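Long-range contacts in protein SSD1 (Saccharomyces cerevisiae S288C, PDB 7AM1), which binds mRNA untranslated regions and represses translation as a pseudonuclease of the RNase II family, and is implicated in control of the G1 phase: residues A[371-379]-A[659-667]; A[499-510]-A[544-555]. All blocks are in the same frame, centred on the assembly; numbering follows the deposited sequence.

Contact 1: A[371-379]-A[659-667]; sequences ELGWVSEFA and HFTAPMRRY
Glu377 OE1 takes the backbone N-H of Met664, with N and OE1 2.8 Å apart and an N-H...O angle of 159°, on the syn side, tilted somewhat out of the carboxylate plane. This joins two parts of the RNB domain, the fold shared with RNase II enzymes: the residues leading into strand 378-384 and the loop before helix 668-681. The other carboxylate oxygen, Glu377 OE2, is held by Trp374 NE1 at 3.2 Å; the donor lies above the carboxylate plane, while the oxygen sits at the edge of the indole, in its plane. The Glu377 side chain gets there because CG stands between the backbone N and carbonyl carbon (chi1 61°) and the chain then runs out straight. Met664 slides past it in the opposite direction, its CG 3.6 Å from Glu377 CB, and its CB and CG also lie against Val375 CG2, the two side chains crossing at about a right angle. Arg665 adds a long salt bridge, NE to Glu377 OE2 at 3.9 Å, the guanidinium standing nearly upright to the carboxylate; Arg665 pairs more firmly through NH2 with Asp530. One carbon beyond CE2, Trp374 CZ2 meets Met664 O near the ring plane at 3.3 Å.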
loop_
_atom_site.group_PDB
_atom_site.type_symbol
_atom_site.label_atom_id
_atom_site.label_comp_id
_atom_site.label_asym_id
_atom_site.label_seq_id
_atom_site.Cartn_x
_atom_site.Cartn_y
_atom_site.Cartn_z
ATOM N N GLU A 371 4.789 -6.448 -19.150
ATOM C CA GLU A 371 5.340 -5.982 -17.887
ATOM C C GLU A 371 6.313 -7.034 -17.374
ATOM O O GLU A 371 6.047 -8.237 -17.465
ATOM C CB GLU A 371 4.211 -5.709 -16.886
ATOM C CG GLU A 371 3.299 -4.551 -17.331
ATOM C CD GLU A 371 2.002 -4.433 -16.534
ATOM O OE1 GLU A 371 1.103 -5.294 -16.696
ATOM O OE2 GLU A 371 1.876 -3.457 -15.760
ATOM N N LEU A 372 7.460 -6.580 -16.877
ATOM C CA LEU A 372 8.520 -7.494 -16.468
ATOM C C LEU A 372 8.004 -8.579 -15.538
ATOM O O LEU A 372 7.423 -8.290 -14.488
ATOM C CB LEU A 372 9.641 -6.714 -15.779
ATOM C CG LEU A 372 10.977 -7.444 -15.673
ATOM C CD1 LEU A 372 12.159 -6.521 -15.835
ATOM C CD2 LEU A 372 11.018 -8.134 -14.296
ATOM N N GLY A 373 8.238 -9.832 -15.926
ATOM C CA GLY A 373 7.850 -10.973 -15.128
ATOM C C GLY A 373 6.398 -11.366 -15.247
ATOM O O GLY A 373 5.976 -12.325 -14.589
ATOM N N TRP A 374 5.626 -10.667 -16.072
ATOM C CA TRP A 374 4.191 -10.868 -16.175
ATOM C C TRP A 374 3.828 -11.059 -17.642
ATOM O O TRP A 374 4.669 -10.931 -18.535
ATOM C CB TRP A 374 3.445 -9.678 -15.553
ATOM C CG TRP A 374 1.971 -9.861 -15.412
ATOM C CD1 TRP A 374 0.994 -9.062 -15.925
ATOM C CD2 TRP A 374 1.303 -10.914 -14.709
ATOM N NE1 TRP A 374 -0.244 -9.547 -15.580
ATOM C CE2 TRP A 374 -0.081 -10.687 -14.835
ATOM C CE3 TRP A 374 1.743 -12.027 -13.982
ATOM C CZ2 TRP A 374 -1.031 -11.530 -14.265
ATOM C CZ3 TRP A 374 0.800 -12.864 -13.416
ATOM C CH2 TRP A 374 -0.573 -12.610 -13.558
ATOM N N VAL A 375 2.562 -11.388 -17.885
ATOM C CA VAL A 375 2.057 -11.602 -19.236
ATOM C C VAL A 375 1.820 -10.263 -19.922
ATOM O O VAL A 375 2.131 -9.203 -19.367
ATOM C CB VAL A 375 0.763 -12.438 -19.205
ATOM C CG1 VAL A 375 1.019 -13.783 -18.546
ATOM C CG2 VAL A 375 -0.341 -11.685 -18.474
ATOM N N SER A 376 1.306 -10.308 -21.150
ATOM C CA SER A 376 0.793 -9.132 -21.844
ATOM C C SER A 376 -0.724 -9.248 -21.922
ATOM O O SER A 376 -1.249 -10.188 -22.528
ATOM C CB SER A 376 1.390 -9.008 -23.245
ATOM O OG SER A 376 0.750 -7.976 -23.976
ATOM N N GLU A 377 -1.426 -8.310 -21.297
ATOM C CA GLU A 377 -2.879 -8.327 -21.324
ATOM C C GLU A 377 -3.481 -7.066 -21.922
ATOM O O GLU A 377 -4.711 -6.959 -21.989
ATOM C CB GLU A 377 -3.439 -8.560 -19.910
ATOM C CG GLU A 377 -3.083 -7.526 -18.855
ATOM C CD GLU A 377 -3.566 -7.954 -17.474
ATOM O OE1 GLU A 377 -4.713 -8.431 -17.384
ATOM O OE2 GLU A 377 -2.811 -7.829 -16.482
ATOM N N PHE A 378 -2.658 -6.128 -22.385
ATOM C CA PHE A 378 -3.124 -4.856 -22.916
ATOM C C PHE A 378 -2.310 -4.515 -24.151
ATOM O O PHE A 378 -1.091 -4.699 -24.165
ATOM C CB PHE A 378 -2.987 -3.755 -21.870
ATOM C CG PHE A 378 -3.510 -2.423 -22.311
ATOM C CD1 PHE A 378 -4.869 -2.177 -22.320
ATOM C CD2 PHE A 378 -2.646 -1.406 -22.679
ATOM C CE1 PHE A 378 -5.360 -0.951 -22.704
ATOM C CE2 PHE A 378 -3.135 -0.178 -23.056
ATOM C CZ PHE A 378 -4.493 0.049 -23.066
ATOM N N ALA A 379 -2.991 -4.040 -25.191
ATOM C CA ALA A 379 -2.346 -3.681 -26.445
ATOM C C ALA A 379 -2.983 -2.407 -26.981
ATOM O O ALA A 379 -4.127 -2.076 -26.656
ATOM C CB ALA A 379 -2.448 -4.820 -27.466
ATOM N N HIS A 659 -12.841 -1.237 -12.804
ATOM C CA HIS A 659 -11.638 -1.954 -13.203
ATOM C C HIS A 659 -11.962 -2.912 -14.337
ATOM O O HIS A 659 -12.755 -3.846 -14.167
ATOM C CB HIS A 659 -11.026 -2.696 -12.016
ATOM C CG HIS A 659 -10.080 -1.858 -11.219
ATOM N ND1 HIS A 659 -9.447 -2.326 -10.089
ATOM C CD2 HIS A 659 -9.646 -0.587 -11.396
ATOM C CE1 HIS A 659 -8.677 -1.374 -9.594
ATOM N NE2 HIS A 659 -8.773 -0.311 -10.372
ATOM N N PHE A 660 -11.326 -2.676 -15.484
ATOM C CA PHE A 660 -11.560 -3.413 -16.717
ATOM C C PHE A 660 -10.273 -3.840 -17.409
ATOM O O PHE A 660 -10.303 -4.826 -18.155
ATOM C CB PHE A 660 -12.411 -2.544 -17.667
ATOM C CG PHE A 660 -12.369 -2.948 -19.121
ATOM C CD1 PHE A 660 -13.313 -3.824 -19.640
ATOM C CD2 PHE A 660 -11.433 -2.396 -19.984
ATOM C CE1 PHE A 660 -13.296 -4.175 -20.984
ATOM C CE2 PHE A 660 -11.411 -2.743 -21.330
ATOM C CZ PHE A 660 -12.345 -3.632 -21.829
ATOM N N THR A 661 -9.137 -3.193 -17.124
ATOM C CA THR A 661 -7.936 -3.299 -17.943
ATOM C C THR A 661 -6.948 -4.375 -17.494
ATOM O O THR A 661 -5.880 -4.492 -18.105
ATOM C CB THR A 661 -7.196 -1.944 -17.978
ATOM O OG1 THR A 661 -7.107 -1.400 -16.650
ATOM C CG2 THR A 661 -7.906 -0.939 -18.897
ATOM N N ALA A 662 -7.251 -5.164 -16.462
ATOM C CA ALA A 662 -6.293 -6.142 -15.936
ATOM C C ALA A 662 -6.999 -7.424 -15.506
ATOM O O ALA A 662 -6.881 -7.867 -14.360
ATOM C CB ALA A 662 -5.495 -5.537 -14.779
ATOM N N PRO A 663 -7.712 -8.077 -16.430
ATOM C CA PRO A 663 -8.403 -9.331 -16.076
ATOM C C PRO A 663 -7.472 -10.500 -15.791
ATOM O O PRO A 663 -7.922 -11.488 -15.195
ATOM C CB PRO A 663 -9.272 -9.605 -17.311
ATOM C CG PRO A 663 -8.473 -9.004 -18.437
ATOM C CD PRO A 663 -7.907 -7.730 -17.850
ATOM N N MET A 664 -6.203 -10.439 -16.194
ATOM C CA MET A 664 -5.285 -11.531 -15.897
ATOM C C MET A 664 -4.802 -11.523 -14.452
ATOM O O MET A 664 -4.216 -12.518 -14.013
ATOM C CB MET A 664 -4.075 -11.488 -16.833
ATOM C CG MET A 664 -4.421 -11.627 -18.309
ATOM S SD MET A 664 -5.182 -13.214 -18.708
ATOM C CE MET A 664 -3.747 -14.275 -18.813
ATOM N N ARG A 665 -5.025 -10.435 -13.703
ATOM C CA ARG A 665 -4.575 -10.358 -12.320
ATOM C C ARG A 665 -5.631 -9.873 -11.336
ATOM O O ARG A 665 -5.381 -9.931 -10.126
ATOM C CB ARG A 665 -3.341 -9.443 -12.201
ATOM C CG ARG A 665 -3.473 -8.072 -12.867
ATOM C CD ARG A 665 -2.210 -7.249 -12.645
ATOM N NE ARG A 665 -2.322 -5.876 -13.120
ATOM C CZ ARG A 665 -2.823 -4.869 -12.407
ATOM N NH1 ARG A 665 -3.291 -5.075 -11.179
ATOM N NH2 ARG A 665 -2.870 -3.651 -12.933
ATOM N N ARG A 666 -6.794 -9.418 -11.802
ATOM C CA ARG A 666 -7.875 -8.959 -10.939
ATOM C C ARG A 666 -9.165 -9.679 -11.309
ATOM O O ARG A 666 -9.587 -9.645 -12.471
ATOM C CB ARG A 666 -8.078 -7.447 -11.063
ATOM C CG ARG A 666 -6.837 -6.619 -10.819
ATOM C CD ARG A 666 -7.195 -5.134 -10.717
ATOM N NE ARG A 666 -7.818 -4.637 -11.947
ATOM C CZ ARG A 666 -7.444 -3.540 -12.608
ATOM N NH1 ARG A 666 -6.439 -2.793 -12.165
ATOM N NH2 ARG A 666 -8.082 -3.186 -13.717
ATOM N N TYR A 667 -9.800 -10.319 -10.325
ATOM C CA TYR A 667 -11.053 -11.001 -10.616
ATOM C C TYR A 667 -12.217 -10.029 -10.780
ATOM O O TYR A 667 -13.175 -10.341 -11.491
ATOM C CB TYR A 667 -11.409 -12.011 -9.524
ATOM C CG TYR A 667 -12.605 -12.843 -9.913
ATOM C CD1 TYR A 667 -12.458 -13.968 -10.711
ATOM C CD2 TYR A 667 -13.888 -12.475 -9.527
ATOM C CE1 TYR A 667 -13.550 -14.721 -11.094
ATOM C CE2 TYR A 667 -14.987 -13.221 -9.905
ATOM C CZ TYR A 667 -14.813 -14.341 -10.688
ATOM O OH TYR A 667 -15.906 -15.083 -11.061
HETATM O O HOH W 1 -0.248 -2.441 -14.448
#

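Contact 2: A[499-510]-A[544-555]; sequences VQEIARSFYARR and LGFVVINEIKRK
Ala503 packs against Val548 where helices 495-510 and 544-568 of the RNB domain cross, their N-to-C directions 57° apart and their axes 8.5 Å from each other at closest approach. The small residue lets the backbones come near: Ala503 CB lies 3.4 Å from Val548 O and also touches Val548 CG1 and Ile552 CG1. Val499 extends this apolar seam, its CG1 3.7 Å from Ile552 CD1 and also against Val548 CG1. Gln500 lies across Val548 CG2 with its aliphatic part and brings its amide to the methyls of Leu544.

Aromatic contacts follow towards the C-terminal ends. Lys555 CG sits over one face of the Phe506 ring in a CH-pi contact, 3.9 Å from the centroid; the lysine chain bends beyond CG and carries on towards Arg509. Tyr453 meets the same ring edge-to-face. Tyr507 lays CD1 3.4 Å from Glu551 CD, ring and carboxylate inclined to each other.

The charged group is a network of Arg510, Glu551 and Arg554. Arg510 grips the carboxylate side-on, and Arg554 NH1 adds a weak bond to Glu551 OE2, while its NH2 pairs with Glu526. The shared anion probably offsets the closeness of the two arginines. Replacing Glu551 by an alanine is likely to leave them close together without the carboxylate they share, Arg510 losing its side-on grip and keeping the bond from NH2 to Leu652 O. Arg510 NE to Glu551 OE1 is nearly straight, 3.0 Å at 176°, and uses the syn lone pair, whereas Arg510 NH1 to Glu551 OE2 is bent, 2.9 Å at 144°.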
loop_
_atom_site.group_PDB
_atom_site.type_symbol
_atom_site.label_atom_id
_atom_site.label_comp_id
_atom_site.label_asym_id
_atom_site.label_seq_id
_atom_site.Cartn_x
_atom_site.Cartn_y
_atom_site.Cartn_z
ATOM N N VAL A 499 1.483 8.451 -29.037
ATOM C CA VAL A 499 0.818 7.798 -27.915
ATOM C C VAL A 499 1.033 8.596 -26.639
ATOM O O VAL A 499 0.101 8.798 -25.850
ATOM C CB VAL A 499 1.321 6.351 -27.758
ATOM C CG1 VAL A 499 0.731 5.724 -26.512
ATOM C CG2 VAL A 499 0.969 5.524 -28.979
ATOM N N GLN A 500 2.261 9.072 -26.418
ATOM C CA GLN A 500 2.541 9.864 -25.226
ATOM C C GLN A 500 1.705 11.137 -25.212
ATOM O O GLN A 500 1.108 11.489 -24.190
ATOM C CB GLN A 500 4.031 10.199 -25.144
ATOM C CG GLN A 500 4.367 11.235 -24.077
ATOM C CD GLN A 500 5.858 11.437 -23.888
ATOM O OE1 GLN A 500 6.677 10.730 -24.477
ATOM N NE2 GLN A 500 6.219 12.405 -23.055
ATOM N N GLU A 501 1.633 11.837 -26.346
ATOM C CA GLU A 501 0.872 13.080 -26.368
ATOM C C GLU A 501 -0.613 12.814 -26.164
ATOM O O GLU A 501 -1.307 13.635 -25.554
ATOM C CB GLU A 501 1.116 13.836 -27.673
ATOM C CG GLU A 501 0.288 15.110 -27.799
ATOM C CD GLU A 501 0.458 16.050 -26.615
ATOM O OE1 GLU A 501 -0.511 16.771 -26.287
ATOM O OE2 GLU A 501 1.548 16.060 -26.004
ATOM N N ILE A 502 -1.117 11.682 -26.656
ATOM C CA ILE A 502 -2.503 11.315 -26.383
ATOM C C ILE A 502 -2.695 11.045 -24.896
ATOM O O ILE A 502 -3.629 11.557 -24.270
ATOM C CB ILE A 502 -2.916 10.100 -27.234
ATOM C CG1 ILE A 502 -2.963 10.479 -28.713
ATOM C CG2 ILE A 502 -4.273 9.565 -26.776
ATOM C CD1 ILE A 502 -3.077 9.288 -29.637
ATOM N N ALA A 503 -1.804 10.249 -24.302
ATOM C CA ALA A 503 -1.877 10.017 -22.865
ATOM C C ALA A 503 -1.824 11.333 -22.100
ATOM O O ALA A 503 -2.567 11.525 -21.132
ATOM C CB ALA A 503 -0.746 9.093 -22.418
ATOM N N ARG A 504 -0.945 12.250 -22.520
ATOM C CA ARG A 504 -0.833 13.537 -21.839
ATOM C C ARG A 504 -2.134 14.325 -21.928
ATOM O O ARG A 504 -2.529 14.993 -20.964
ATOM C CB ARG A 504 0.315 14.357 -22.438
ATOM C CG ARG A 504 0.725 15.567 -21.595
ATOM C CD ARG A 504 1.369 16.672 -22.436
ATOM N NE ARG A 504 0.408 17.236 -23.382
ATOM C CZ ARG A 504 -0.510 18.153 -23.074
ATOM N NH1 ARG A 504 -0.593 18.637 -21.840
ATOM N NH2 ARG A 504 -1.347 18.589 -24.007
ATOM N N SER A 505 -2.809 14.277 -23.083
ATOM C CA SER A 505 -4.060 15.014 -23.230
ATOM C C SER A 505 -5.172 14.398 -22.385
ATOM O O SER A 505 -6.009 15.125 -21.838
ATOM C CB SER A 505 -4.479 15.085 -24.702
ATOM O OG SER A 505 -5.087 13.879 -25.128
ATOM N N PHE A 506 -5.218 13.063 -22.282
ATOM C CA PHE A 506 -6.141 12.432 -21.343
ATOM C C PHE A 506 -5.855 12.903 -19.924
ATOM O O PHE A 506 -6.764 13.262 -19.168
ATOM C CB PHE A 506 -6.024 10.904 -21.383
ATOM C CG PHE A 506 -6.534 10.266 -22.642
ATOM C CD1 PHE A 506 -7.202 10.995 -23.605
ATOM C CD2 PHE A 506 -6.375 8.902 -22.833
ATOM C CE1 PHE A 506 -7.673 10.379 -24.751
ATOM C CE2 PHE A 506 -6.839 8.285 -23.969
ATOM C CZ PHE A 506 -7.497 9.022 -24.931
ATOM N N TYR A 507 -4.575 12.891 -19.551
ATOM C CA TYR A 507 -4.158 13.266 -18.207
ATOM C C TYR A 507 -4.516 14.713 -17.910
ATOM O O TYR A 507 -5.085 15.023 -16.857
ATOM C CB TYR A 507 -2.652 13.037 -18.079
ATOM C CG TYR A 507 -2.029 13.504 -16.789
ATOM C CD1 TYR A 507 -2.377 12.921 -15.580
ATOM C CD2 TYR A 507 -1.060 14.499 -16.784
ATOM C CE1 TYR A 507 -1.796 13.332 -14.398
ATOM C CE2 TYR A 507 -0.468 14.914 -15.603
ATOM C CZ TYR A 507 -0.837 14.327 -14.417
ATOM O OH TYR A 507 -0.245 14.745 -13.249
ATOM N N ALA A 508 -4.200 15.613 -18.844
ATOM C CA ALA A 508 -4.459 17.031 -18.635
ATOM C C ALA A 508 -5.938 17.299 -18.411
ATOM O O ALA A 508 -6.308 18.160 -17.605
ATOM C CB ALA A 508 -3.950 17.833 -19.833
ATOM N N ARG A 509 -6.803 16.582 -19.126
ATOM C CA ARG A 509 -8.234 16.757 -18.914
ATOM C C ARG A 509 -8.654 16.140 -17.581
ATOM O O ARG A 509 -9.491 16.701 -16.867
ATOM C CB ARG A 509 -9.008 16.171 -20.095
ATOM C CG ARG A 509 -10.446 16.674 -20.203
ATOM C CD ARG A 509 -11.164 16.092 -21.421
ATOM N NE ARG A 509 -10.989 14.641 -21.489
ATOM C CZ ARG A 509 -10.372 13.985 -22.471
ATOM N NH1 ARG A 509 -9.878 14.623 -23.529
ATOM N NH2 ARG A 509 -10.272 12.666 -22.400
ATOM N N ARG A 510 -8.083 14.982 -17.229
ATOM C CA ARG A 510 -8.456 14.323 -15.979
ATOM C C ARG A 510 -8.174 15.218 -14.776
ATOM O O ARG A 510 -9.009 15.339 -13.872
ATOM C CB ARG A 510 -7.717 12.991 -15.822
ATOM C CG ARG A 510 -8.216 12.167 -14.627
ATOM C CD ARG A 510 -7.493 10.829 -14.473
ATOM N NE ARG A 510 -6.052 10.978 -14.252
ATOM C CZ ARG A 510 -5.500 11.459 -13.140
ATOM N NH1 ARG A 510 -4.179 11.551 -13.044
ATOM N NH2 ARG A 510 -6.261 11.856 -12.126
ATOM N N LEU A 544 8.105 7.107 -16.986
ATOM C CA LEU A 544 7.263 7.758 -17.980
ATOM C C LEU A 544 6.445 6.738 -18.758
ATOM O O LEU A 544 5.245 6.933 -18.974
ATOM C CB LEU A 544 8.134 8.592 -18.919
ATOM C CG LEU A 544 7.448 9.275 -20.100
ATOM C CD1 LEU A 544 6.308 10.149 -19.605
ATOM C CD2 LEU A 544 8.452 10.098 -20.903
ATOM N N GLY A 545 7.074 5.638 -19.177
ATOM C CA GLY A 545 6.352 4.625 -19.930
ATOM C C GLY A 545 5.156 4.088 -19.169
ATOM O O GLY A 545 4.055 3.969 -19.715
ATOM N N PHE A 546 5.356 3.754 -17.891
ATOM C CA PHE A 546 4.234 3.296 -17.084
ATOM C C PHE A 546 3.140 4.356 -17.017
ATOM O O PHE A 546 1.952 4.041 -17.144
ATOM C CB PHE A 546 4.687 2.932 -15.671
ATOM C CG PHE A 546 3.537 2.655 -14.733
ATOM C CD1 PHE A 546 2.964 1.394 -14.668
ATOM C CD2 PHE A 546 2.993 3.668 -13.959
ATOM C CE1 PHE A 546 1.884 1.140 -13.821
ATOM C CE2 PHE A 546 1.912 3.420 -13.118
ATOM C CZ PHE A 546 1.360 2.155 -13.050
ATOM N N VAL A 547 3.521 5.621 -16.819
ATOM C CA VAL A 547 2.532 6.680 -16.646
ATOM C C VAL A 547 1.728 6.868 -17.926
ATOM O O VAL A 547 0.508 7.075 -17.882
ATOM C CB VAL A 547 3.226 7.985 -16.216
ATOM C CG1 VAL A 547 2.256 9.156 -16.249
ATOM C CG2 VAL A 547 3.825 7.840 -14.828
ATOM N N VAL A 548 2.395 6.801 -19.082
ATOM C CA VAL A 548 1.703 6.917 -20.365
ATOM C C VAL A 548 0.630 5.843 -20.487
ATOM O O VAL A 548 -0.544 6.134 -20.745
ATOM C CB VAL A 548 2.711 6.834 -21.529
ATOM C CG1 VAL A 548 1.986 6.601 -22.850
ATOM C CG2 VAL A 548 3.535 8.097 -21.611
ATOM N N ILE A 549 1.022 4.579 -20.310
ATOM C CA ILE A 549 0.065 3.488 -20.426
ATOM C C ILE A 549 -0.965 3.562 -19.306
ATOM O O ILE A 549 -2.136 3.224 -19.516
ATOM C CB ILE A 549 0.798 2.131 -20.427
ATOM C CG1 ILE A 549 1.790 2.048 -21.597
ATOM C CG2 ILE A 549 -0.200 0.978 -20.436
ATOM C CD1 ILE A 549 1.183 2.233 -22.991
ATOM N N ASN A 550 -0.559 4.004 -18.108
ATOM C CA ASN A 550 -1.485 4.055 -16.977
ATOM C C ASN A 550 -2.574 5.101 -17.198
ATOM O O ASN A 550 -3.738 4.878 -16.842
ATOM C CB ASN A 550 -0.724 4.343 -15.674
ATOM C CG ASN A 550 -1.549 4.019 -14.414
ATOM O OD1 ASN A 550 -2.295 3.035 -14.373
ATOM N ND2 ASN A 550 -1.407 4.850 -13.382
ATOM N N GLU A 551 -2.228 6.254 -17.776
ATOM C CA GLU A 551 -3.256 7.266 -17.999
ATOM C C GLU A 551 -4.195 6.856 -19.127
ATOM O O GLU A 551 -5.375 7.227 -19.116
ATOM C CB GLU A 551 -2.623 8.625 -18.287
ATOM C CG GLU A 551 -2.083 9.323 -17.039
ATOM C CD GLU A 551 -3.178 9.698 -16.045
ATOM O OE1 GLU A 551 -4.298 10.045 -16.484
ATOM O OE2 GLU A 551 -2.919 9.637 -14.819
ATOM N N ILE A 552 -3.705 6.082 -20.095
ATOM C CA ILE A 552 -4.599 5.539 -21.112
ATOM C C ILE A 552 -5.547 4.519 -20.492
ATOM O O ILE A 552 -6.746 4.517 -20.785
ATOM C CB ILE A 552 -3.788 4.944 -22.280
ATOM C CG1 ILE A 552 -3.162 6.072 -23.108
ATOM C CG2 ILE A 552 -4.673 4.061 -23.162
ATOM C CD1 ILE A 552 -2.108 5.604 -24.090
ATOM N N LYS A 553 -5.035 3.654 -19.613
ATOM C CA LYS A 553 -5.883 2.662 -18.956
ATOM C C LYS A 553 -6.900 3.321 -18.032
ATOM O O LYS A 553 -8.025 2.825 -17.889
ATOM C CB LYS A 553 -5.021 1.671 -18.174
ATOM C CG LYS A 553 -4.302 0.654 -19.046
ATOM C CD LYS A 553 -3.312 -0.183 -18.250
ATOM C CE LYS A 553 -2.683 -1.263 -19.116
ATOM N NZ LYS A 553 -1.704 -2.093 -18.356
ATOM N N ARG A 554 -6.519 4.422 -17.374
ATOM C CA ARG A 554 -7.465 5.130 -16.517
ATOM C C ARG A 554 -8.621 5.685 -17.335
ATOM O O ARG A 554 -9.782 5.638 -16.910
ATOM C CB ARG A 554 -6.757 6.255 -15.764
ATOM C CG ARG A 554 -5.885 5.768 -14.598
ATOM C CD ARG A 554 -5.028 6.882 -14.024
ATOM N NE ARG A 554 -4.308 6.433 -12.835
ATOM C CZ ARG A 554 -3.583 7.220 -12.050
ATOM N NH1 ARG A 554 -3.473 8.514 -12.322
ATOM N NH2 ARG A 554 -2.971 6.711 -10.987
ATOM N N LYS A 555 -8.322 6.196 -18.528
ATOM C CA LYS A 555 -9.379 6.656 -19.417
ATOM C C LYS A 555 -10.249 5.489 -19.866
ATOM O O LYS A 555 -11.483 5.583 -19.861
ATOM C CB LYS A 555 -8.766 7.376 -20.619
ATOM C CG LYS A 555 -9.785 7.880 -21.639
ATOM C CD LYS A 555 -10.680 8.960 -21.051
ATOM C CE LYS A 555 -11.887 9.207 -21.925
ATOM N NZ LYS A 555 -12.661 10.398 -21.484
#

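How the contacts relate
From the N terminus, the chain passes 371-379 on its way into strand 378-384 of the RNB sheet, and later runs through 499-510, most of helix 495-510. Some 34 residues on it enters helix 544-568, and contact 2 closes that short loop. Contact 1 closes only at 659-667, just before helix 668-681, so contact 2 is nested inside its much longer loop. The two centres lie about 17 Å apart and the contacts touch: the Phe378 ring packs on Lys553, with CG 3.5 Å from Lys553 CE, and also reaches Ile549 and Ile552. Thr661 rests on the Lys553 carbonyl. Helix 544-568 thus meets both segments of contact 1, tying the sheet to the late loop.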